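Long-range contacts in inactive glucansucrase (Lactobacillus reuteri, PDB 5JBD), which belongs to glycosyl hydrolase family 70, whose members are built around a TIM-type barrel, and is an inactive glucansucrase: residues Trp427-Tyr431 and Asn470-Gln474; Val389-Arg395 and Gly466-Glu471. All coordinates share one frame; numbering follows the deposited sequence.

Contact 1 (Trp427-Tyr431 and Asn470-Gln474); sequences WQEFY and NETAQ
Trp427 and Tyr431, one helical turn apart on the same side of their helix, face the type I turn Asn470-Ala473, with the CA atoms of Trp427 and Thr472 8.0 Å apart and Tyr431 lying across from Asn470. Thr472 divides itself between the two aromatics. Its methyl CG2 sits over one face of the indole, 3.5 Å from the centroid of the Trp427 five-membered ring and only 11° off the ring normal, a clear CH-pi contact. Its hydroxyl goes the other way, to the tyrosine. With chi1 at 63°, OG1 lies between the backbone N and the carbonyl carbon, while CG2 is left opposite the carbonyl carbon, and this splits the two branches between their partners. The hydrogen bond between Tyr431 OH and Thr472 OG1 is short, 2.5 Å, and either oxygen could be the donor; OG1 arrives at the edge of the phenol, in its plane. One face of that phenol is covered, toward its rim, by Trp427 CE3. Asn470 approaches Tyr431 obliquely, its CB 3.8 Å from Tyr431 CE1, while its ND2 bonds to Glu478. At the far end of the indole, Trp427 CH2 meets Glu471 CD at 3.4 Å, the ring and carboxylate planes being 47° apart; the carboxylate itself is bound by Arg395, Tyr464 and Ser657. Helix 420-434 is thus packed against the loop that runs from helix 465-468 to helix 483-496. Ile399 of helix 392-406 also touches Trp427, and Phe659 meets the indole edge-to-face.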
ATOM      1  N   TRP A 427       9.213  18.250   0.688  1.00 32.71           N
ATOM      2  CA  TRP A 427       9.040  18.469  -0.768  1.00 32.83           C
ATOM      3  C   TRP A 427       9.709  19.719  -1.309  1.00 33.72           C
ATOM      4  O   TRP A 427      10.307  19.687  -2.384  1.00 32.52           O
ATOM      5  CB  TRP A 427       7.561  18.412  -1.184  1.00 31.76           C
ATOM      6  CG  TRP A 427       7.192  17.001  -1.471  1.00 31.28           C
ATOM      7  CD1 TRP A 427       6.501  16.144  -0.668  1.00 31.34           C
ATOM      8  CD2 TRP A 427       7.586  16.250  -2.625  1.00 30.69           C
ATOM      9  NE1 TRP A 427       6.405  14.902  -1.280  1.00 30.81           N
ATOM     10  CE2 TRP A 427       7.062  14.945  -2.480  1.00 30.08           C
ATOM     11  CE3 TRP A 427       8.317  16.566  -3.786  1.00 30.58           C
ATOM     12  CZ2 TRP A 427       7.261  13.945  -3.442  1.00 28.72           C
ATOM     13  CZ3 TRP A 427       8.506  15.575  -4.747  1.00 31.19           C
ATOM     14  CH2 TRP A 427       7.979  14.277  -4.563  1.00 28.47           C
ATOM     15  N   GLN A 428       9.637  20.821  -0.561  1.00 37.50           N
ATOM     16  CA  GLN A 428      10.379  22.021  -0.945  1.00 38.38           C
ATOM     17  C   GLN A 428      11.878  21.687  -1.017  1.00 36.14           C
ATOM     18  O   GLN A 428      12.540  22.041  -1.987  1.00 33.19           O
ATOM     19  CB  GLN A 428      10.132  23.171   0.030  1.00 46.29           C
ATOM     20  CG  GLN A 428      10.576  24.519  -0.504  1.00 53.40           C
ATOM     21  CD  GLN A 428      10.161  25.664   0.403  1.00 62.61           C
ATOM     22  OE1 GLN A 428      10.672  25.812   1.516  1.00 66.68           O
ATOM     23  NE2 GLN A 428       9.230  26.487  -0.071  1.00 68.72           N
ATOM     24  N   GLU A 429      12.385  20.980  -0.002  1.00 33.58           N
ATOM     25  CA  GLU A 429      13.799  20.563   0.039  1.00 34.16           C
ATOM     26  C   GLU A 429      14.147  19.625  -1.112  1.00 32.45           C
ATOM     27  O   GLU A 429      15.184  19.794  -1.748  1.00 32.44           O
ATOM     28  CB  GLU A 429      14.128  19.911   1.388  1.00 33.75           C
ATOM     29  CG  GLU A 429      14.146  20.918   2.535  1.00 36.20           C
ATOM     30  CD  GLU A 429      14.106  20.277   3.911  1.00 37.96           C
ATOM     31  OE1 GLU A 429      13.868  19.051   4.013  1.00 36.69           O
ATOM     32  OE2 GLU A 429      14.295  21.005   4.909  1.00 38.19           O
ATOM     33  N   PHE A 430      13.259  18.663  -1.380  1.00 31.04           N
ATOM     34  CA  PHE A 430      13.443  17.725  -2.483  1.00 30.92           C
ATOM     35  C   PHE A 430      13.534  18.413  -3.850  1.00 31.42           C
ATOM     36  O   PHE A 430      14.483  18.171  -4.588  1.00 30.28           O
ATOM     37  CB  PHE A 430      12.341  16.656  -2.509  1.00 30.75           C
ATOM     38  CG  PHE A 430      12.484  15.688  -3.654  1.00 30.90           C
ATOM     39  CD1 PHE A 430      13.267  14.546  -3.517  1.00 31.65           C
ATOM     40  CD2 PHE A 430      11.882  15.945  -4.879  1.00 31.04           C
ATOM     41  CE1 PHE A 430      13.414  13.663  -4.573  1.00 31.78           C
ATOM     42  CE2 PHE A 430      12.029  15.060  -5.943  1.00 32.36           C
ATOM     43  CZ  PHE A 430      12.802  13.922  -5.790  1.00 30.44           C
ATOM     44  N   TYR A 431      12.556  19.258  -4.195  1.00 32.11           N
ATOM     45  CA  TYR A 431      12.551  19.894  -5.530  1.00 32.68           C
ATOM     46  C   TYR A 431      13.802  20.736  -5.770  1.00 33.19           C
ATOM     47  O   TYR A 431      14.352  20.726  -6.868  1.00 32.30           O
ATOM     48  CB  TYR A 431      11.332  20.796  -5.761  1.00 34.51           C
ATOM     49  CG  TYR A 431      10.003  20.099  -5.979  1.00 33.52           C
ATOM     50  CD1 TYR A 431       9.809  19.210  -7.041  1.00 33.65           C
ATOM     51  CD2 TYR A 431       8.926  20.371  -5.145  1.00 35.06           C
ATOM     52  CE1 TYR A 431       8.586  18.587  -7.246  1.00 32.92           C
ATOM     53  CE2 TYR A 431       7.705  19.757  -5.342  1.00 34.55           C
ATOM     54  CZ  TYR A 431       7.538  18.876  -6.398  1.00 34.49           C
ATOM     55  OH  TYR A 431       6.316  18.286  -6.580  1.00 35.84           O
ATOM     56  N   ASN A 470       6.043  17.098 -11.866  1.00 27.46           N
ATOM     57  CA  ASN A 470       6.177  17.477 -10.456  1.00 28.66           C
ATOM     58  C   ASN A 470       4.941  16.996  -9.718  1.00 29.18           C
ATOM     59  O   ASN A 470       3.841  17.517  -9.905  1.00 29.13           O
ATOM     60  CB  ASN A 470       6.361  18.987 -10.297  1.00 31.13           C
ATOM     61  CG  ASN A 470       7.690  19.477 -10.843  1.00 33.14           C
ATOM     62  OD1 ASN A 470       8.637  18.704 -11.021  1.00 33.58           O
ATOM     63  ND2 ASN A 470       7.776  20.786 -11.095  1.00 36.09           N
ATOM     64  N   GLU A 471       5.129  15.972  -8.891  1.00 29.16           N
ATOM     65  CA  GLU A 471       4.023  15.120  -8.455  1.00 29.54           C
ATOM     66  C   GLU A 471       3.148  15.706  -7.346  1.00 29.31           C
ATOM     67  O   GLU A 471       2.068  15.171  -7.103  1.00 29.92           O
ATOM     68  CB  GLU A 471       4.547  13.733  -8.069  1.00 27.78           C
ATOM     69  CG  GLU A 471       5.382  13.667  -6.792  1.00 27.42           C
ATOM     70  CD  GLU A 471       6.286  12.428  -6.788  1.00 27.20           C
ATOM     71  OE1 GLU A 471       7.336  12.459  -7.445  1.00 24.08           O
ATOM     72  OE2 GLU A 471       5.928  11.422  -6.151  1.00 25.58           O
ATOM     73  N   THR A 472       3.602  16.780  -6.681  1.00 29.57           N
ATOM     74  CA  THR A 472       2.764  17.492  -5.694  1.00 28.91           C
ATOM     75  C   THR A 472       1.932  18.629  -6.292  1.00 31.60           C
ATOM     76  O   THR A 472       1.066  19.155  -5.598  1.00 31.11           O
ATOM     77  CB  THR A 472       3.588  18.071  -4.530  1.00 29.80           C
ATOM     78  OG1 THR A 472       4.489  19.050  -5.037  1.00 28.75           O
ATOM     79  CG2 THR A 472       4.373  16.974  -3.819  1.00 30.44           C
ATOM     80  N   ALA A 473       2.177  19.022  -7.547  1.00 31.00           N
ATOM     81  CA  ALA A 473       1.332  20.018  -8.199  1.00 33.17           C
ATOM     82  C   ALA A 473       0.035  19.357  -8.674  1.00 33.96           C
ATOM     83  O   ALA A 473      -0.136  18.140  -8.567  1.00 32.76           O
ATOM     84  CB  ALA A 473       2.056  20.676  -9.365  1.00 34.60           C
ATOM     85  N   GLN A 474      -0.888  20.164  -9.186  1.00 31.90           N
ATOM     86  CA  GLN A 474      -2.098  19.624  -9.802  1.00 30.58           C
ATOM     87  C   GLN A 474      -1.725  18.693 -10.974  1.00 29.23           C
ATOM     88  O   GLN A 474      -0.645  18.820 -11.581  1.00 28.25           O
ATOM     89  CB  GLN A 474      -3.038  20.752 -10.246  1.00 31.96           C
ATOM     90  CG  GLN A 474      -3.695  21.482  -9.082  1.00 31.63           C
ATOM     91  CD  GLN A 474      -4.663  20.616  -8.314  1.00 30.80           C
ATOM     92  OE1 GLN A 474      -5.609  20.076  -8.882  1.00 30.33           O
ATOM     93  NE2 GLN A 474      -4.450  20.492  -7.009  1.00 31.17           N
TER

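Contact 2 (Val389-Arg395 and Gly466-Glu471); sequences VTNHDQR and GDLYNE
Arg395 reaches across from helix 392-406 to bind both Asp467 and Glu471, and its side chain is worth tracing outward. CB only nears the Glu471 carboxylate, and CG packs on it, 3.4 Å from Glu471 OE2. The chain then bends twice, at chi2 (75°) and chi3 (90°), which leaves CD beside Glu471 OE1 and swings the guanidinium round toward the residues after strand 460-464. Arg395 NE donates to Glu471 OE1 at 2.8 Å, almost straight at 172°; OE1 lies in the guanidinium plane but is met on its syn side, out of the plane of its own carboxylate. CZ carries the two remaining nitrogens. Arg395 NH2 forms a salt bridge to Asp467 OD1 at 2.9 Å, approaching from above the plane of the Asp467 carboxylate, and adds weak bonds to Gly466 O, at the guanidinium edge, and to Glu471 OE1. Arg395 NH1 donates to a water 3.0 Å away, which in turn donates to Asp467 OD1, so this oxygen is gripped both directly and through solvent. The other aspartate oxygen is held as well: Thr390 OG1 donates to the syn lone pair of Asp467 OD2 at 2.6 Å, and Tyr450 bonds to the same atom. Arg395, Asp467 and Glu471 thus form a buried salt-bridge network. Asn391 occupies the N-cap position of helix 392-406, its OD1 accepting from Gln394 N. The contact lies just beyond the C-terminal ends of the adjacent parallel barrel strands 385-388 and 460-464, with Ile486 of helix 483-496 against Asp467 and helix 420-434 alongside Arg395.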
ATOM      1  N   VAL A 389      12.600   2.178 -12.437  1.00 22.39           N
ATOM      2  CA  VAL A 389      13.538   3.150 -11.851  1.00 22.79           C
ATOM      3  C   VAL A 389      12.948   3.762 -10.571  1.00 23.73           C
ATOM      4  O   VAL A 389      13.673   4.001  -9.594  1.00 22.42           O
ATOM      5  CB  VAL A 389      13.866   4.272 -12.869  1.00 23.45           C
ATOM      6  CG1 VAL A 389      14.640   5.429 -12.228  1.00 24.26           C
ATOM      7  CG2 VAL A 389      14.664   3.700 -14.052  1.00 23.65           C
ATOM      8  N   THR A 390      11.642   4.052 -10.593  1.00 22.72           N
ATOM      9  CA  THR A 390      10.954   4.597  -9.416  1.00 23.49           C
ATOM     10  C   THR A 390       9.540   4.032  -9.319  1.00 22.33           C
ATOM     11  O   THR A 390       8.933   3.708 -10.333  1.00 22.42           O
ATOM     12  CB  THR A 390      10.857   6.149  -9.480  1.00 23.58           C
ATOM     13  OG1 THR A 390      12.045   6.716 -10.061  1.00 22.37           O
ATOM     14  CG2 THR A 390      10.644   6.742  -8.080  1.00 24.74           C
ATOM     15  N   ASN A 391       9.028   3.911  -8.101  1.00 21.76           N
ATOM     16  CA  ASN A 391       7.592   3.773  -7.884  1.00 21.51           C
ATOM     17  C   ASN A 391       7.153   4.651  -6.704  1.00 22.23           C
ATOM     18  O   ASN A 391       7.980   5.311  -6.050  1.00 23.09           O
ATOM     19  CB  ASN A 391       7.181   2.298  -7.725  1.00 21.59           C
ATOM     20  CG  ASN A 391       7.781   1.638  -6.498  1.00 22.04           C
ATOM     21  OD1 ASN A 391       7.851   2.233  -5.420  1.00 23.05           O
ATOM     22  ND2 ASN A 391       8.211   0.383  -6.660  1.00 20.58           N
ATOM     23  N   HIS A 392       5.855   4.681  -6.444  1.00 22.60           N
ATOM     24  CA  HIS A 392       5.285   5.573  -5.402  1.00 23.78           C
ATOM     25  C   HIS A 392       5.875   5.323  -4.002  1.00 23.67           C
ATOM     26  O   HIS A 392       6.098   6.269  -3.243  1.00 23.73           O
ATOM     27  CB  HIS A 392       3.752   5.459  -5.359  1.00 23.69           C
ATOM     28  CG  HIS A 392       3.262   4.104  -4.969  1.00 25.36           C
ATOM     29  ND1 HIS A 392       3.128   3.069  -5.873  1.00 26.85           N
ATOM     30  CD2 HIS A 392       2.920   3.594  -3.765  1.00 26.72           C
ATOM     31  CE1 HIS A 392       2.700   1.994  -5.247  1.00 27.35           C
ATOM     32  NE2 HIS A 392       2.561   2.285  -3.967  1.00 27.77           N
ATOM     33  N   ASP A 393       6.159   4.064  -3.689  1.00 22.77           N
ATOM     34  CA  ASP A 393       6.755   3.704  -2.392  1.00 24.66           C
ATOM     35  C   ASP A 393       8.201   4.160  -2.258  1.00 24.74           C
ATOM     36  O   ASP A 393       8.634   4.548  -1.169  1.00 26.80           O
ATOM     37  CB  ASP A 393       6.703   2.198  -2.148  1.00 25.13           C
ATOM     38  CG  ASP A 393       5.338   1.711  -1.760  1.00 26.77           C
ATOM     39  OD1 ASP A 393       4.695   2.358  -0.906  1.00 29.02           O
ATOM     40  OD2 ASP A 393       4.923   0.663  -2.287  1.00 25.97           O
ATOM     41  N   GLN A 394       8.959   4.120  -3.352  1.00 23.94           N
ATOM     42  CA  GLN A 394      10.363   4.533  -3.293  1.00 24.84           C
ATOM     43  C   GLN A 394      10.518   6.055  -3.123  1.00 25.17           C
ATOM     44  O   GLN A 394      11.418   6.512  -2.403  1.00 25.80           O
ATOM     45  CB  GLN A 394      11.159   4.011  -4.500  1.00 23.68           C
ATOM     46  CG  GLN A 394      11.155   2.485  -4.619  1.00 24.32           C
ATOM     47  CD  GLN A 394      11.552   1.786  -3.327  1.00 24.18           C
ATOM     48  OE1 GLN A 394      12.500   2.186  -2.663  1.00 24.85           O
ATOM     49  NE2 GLN A 394      10.813   0.752  -2.962  1.00 25.78           N
ATOM     50  N   ARG A 395       9.661   6.821  -3.782  1.00 23.90           N
ATOM     51  CA  ARG A 395       9.606   8.264  -3.545  1.00 25.00           C
ATOM     52  C   ARG A 395       9.199   8.566  -2.096  1.00 24.94           C
ATOM     53  O   ARG A 395       9.801   9.437  -1.471  1.00 26.57           O
ATOM     54  CB  ARG A 395       8.667   8.967  -4.525  1.00 24.91           C
ATOM     55  CG  ARG A 395       8.752  10.487  -4.456  1.00 25.36           C
ATOM     56  CD  ARG A 395      10.007  11.011  -5.126  1.00 25.30           C
ATOM     57  NE  ARG A 395       9.760  11.287  -6.545  1.00 25.64           N
ATOM     58  CZ  ARG A 395      10.602  11.057  -7.554  1.00 25.81           C
ATOM     59  NH1 ARG A 395      11.795  10.471  -7.370  1.00 26.85           N
ATOM     60  NH2 ARG A 395      10.228  11.394  -8.785  1.00 25.11           N
ATOM     61  N   GLY A 466       5.750  10.539 -11.332  1.00 23.30           N
ATOM     62  CA  GLY A 466       6.577  11.578 -10.698  1.00 25.08           C
ATOM     63  C   GLY A 466       7.965  11.852 -11.291  1.00 25.19           C
ATOM     64  O   GLY A 466       8.655  12.779 -10.843  1.00 25.91           O
ATOM     65  N   ASP A 467       8.404  11.028 -12.249  1.00 24.50           N
ATOM     66  CA  ASP A 467       9.628  11.288 -12.997  1.00 23.97           C
ATOM     67  C   ASP A 467       9.348  12.085 -14.269  1.00 24.67           C
ATOM     68  O   ASP A 467      10.267  12.702 -14.821  1.00 23.76           O
ATOM     69  CB  ASP A 467      10.361   9.972 -13.325  1.00 24.33           C
ATOM     70  CG  ASP A 467      10.953   9.301 -12.084  1.00 23.56           C
ATOM     71  OD1 ASP A 467      11.286  10.021 -11.119  1.00 22.93           O
ATOM     72  OD2 ASP A 467      11.093   8.050 -12.077  1.00 24.21           O
ATOM     73  N   LEU A 468       8.084  12.120 -14.712  1.00 24.89           N
ATOM     74  CA  LEU A 468       7.662  12.989 -15.828  1.00 25.57           C
ATOM     75  C   LEU A 468       7.058  14.320 -15.370  1.00 25.85           C
ATOM     76  O   LEU A 468       7.173  15.307 -16.085  1.00 26.49           O
ATOM     77  CB  LEU A 468       6.657  12.271 -16.732  1.00 26.47           C
ATOM     78  CG  LEU A 468       7.117  10.982 -17.433  1.00 26.30           C
ATOM     79  CD1 LEU A 468       6.047  10.499 -18.405  1.00 26.72           C
ATOM     80  CD2 LEU A 468       8.427  11.186 -18.167  1.00 26.92           C
ATOM     81  N   TYR A 469       6.431  14.353 -14.194  1.00 25.93           N
ATOM     82  CA  TYR A 469       5.727  15.544 -13.708  1.00 26.90           C
ATOM     83  C   TYR A 469       6.084  15.816 -12.253  1.00 27.33           C
ATOM     84  O   TYR A 469       6.382  14.876 -11.495  1.00 24.80           O
ATOM     85  CB  TYR A 469       4.202  15.357 -13.859  1.00 26.33           C
ATOM     86  CG  TYR A 469       3.796  15.185 -15.310  1.00 26.83           C
ATOM     87  CD1 TYR A 469       3.571  16.302 -16.133  1.00 28.12           C
ATOM     88  CD2 TYR A 469       3.688  13.908 -15.879  1.00 25.24           C
ATOM     89  CE1 TYR A 469       3.239  16.149 -17.480  1.00 29.22           C
ATOM     90  CE2 TYR A 469       3.352  13.745 -17.219  1.00 26.26           C
ATOM     91  CZ  TYR A 469       3.133  14.849 -18.019  1.00 27.64           C
ATOM     92  OH  TYR A 469       2.807  14.680 -19.350  1.00 28.39           O
ATOM     93  N   ASN A 470       6.043  17.098 -11.866  1.00 27.46           N
ATOM     94  CA  ASN A 470       6.177  17.477 -10.456  1.00 28.66           C
ATOM     95  C   ASN A 470       4.941  16.996  -9.718  1.00 29.18           C
ATOM     96  O   ASN A 470       3.841  17.517  -9.905  1.00 29.13           O
ATOM     97  CB  ASN A 470       6.361  18.987 -10.297  1.00 31.13           C
ATOM     98  CG  ASN A 470       7.690  19.477 -10.843  1.00 33.14           C
ATOM     99  OD1 ASN A 470       8.637  18.704 -11.021  1.00 33.58           O
ATOM    100  ND2 ASN A 470       7.776  20.786 -11.095  1.00 36.09           N
ATOM    101  N   GLU A 471       5.129  15.972  -8.891  1.00 29.16           N
ATOM    102  CA  GLU A 471       4.023  15.120  -8.455  1.00 29.54           C
ATOM    103  C   GLU A 471       3.148  15.706  -7.346  1.00 29.31           C
ATOM    104  O   GLU A 471       2.068  15.171  -7.103  1.00 29.92           O
ATOM    105  CB  GLU A 471       4.547  13.733  -8.069  1.00 27.78           C
ATOM    106  CG  GLU A 471       5.382  13.667  -6.792  1.00 27.42           C
ATOM    107  CD  GLU A 471       6.286  12.428  -6.788  1.00 27.20           C
ATOM    108  OE1 GLU A 471       7.336  12.459  -7.445  1.00 24.08           O
ATOM    109  OE2 GLU A 471       5.928  11.422  -6.151  1.00 25.58           O
TER
HETATM  110  O   HOH W   1      13.590  10.065  -9.715  1.00 22.95           O

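Overall arrangement
The centres of contacts 1 and 2 lie 11 Å apart, and Asn470 and Glu471 belong to both. Contact 2 is the deeper one, fully buried where two neighbouring barrel strands end; contact 1 lies further out and is partly buried. Glu471 joins them, its carboxylate turned to the indole of contact 1 and to the arginine of contact 2. They also touch directly: Arg395 CG is 3.9 Å from Trp427 CH2, and Phe430 CZ is as close to Arg395 NH1. Consecutive helices 392-406 and 420-434 are therefore both tied to the chain following strand 460-464. A bound glycerol lies about 3 Å from the side chain of Tyr431, at contact 1.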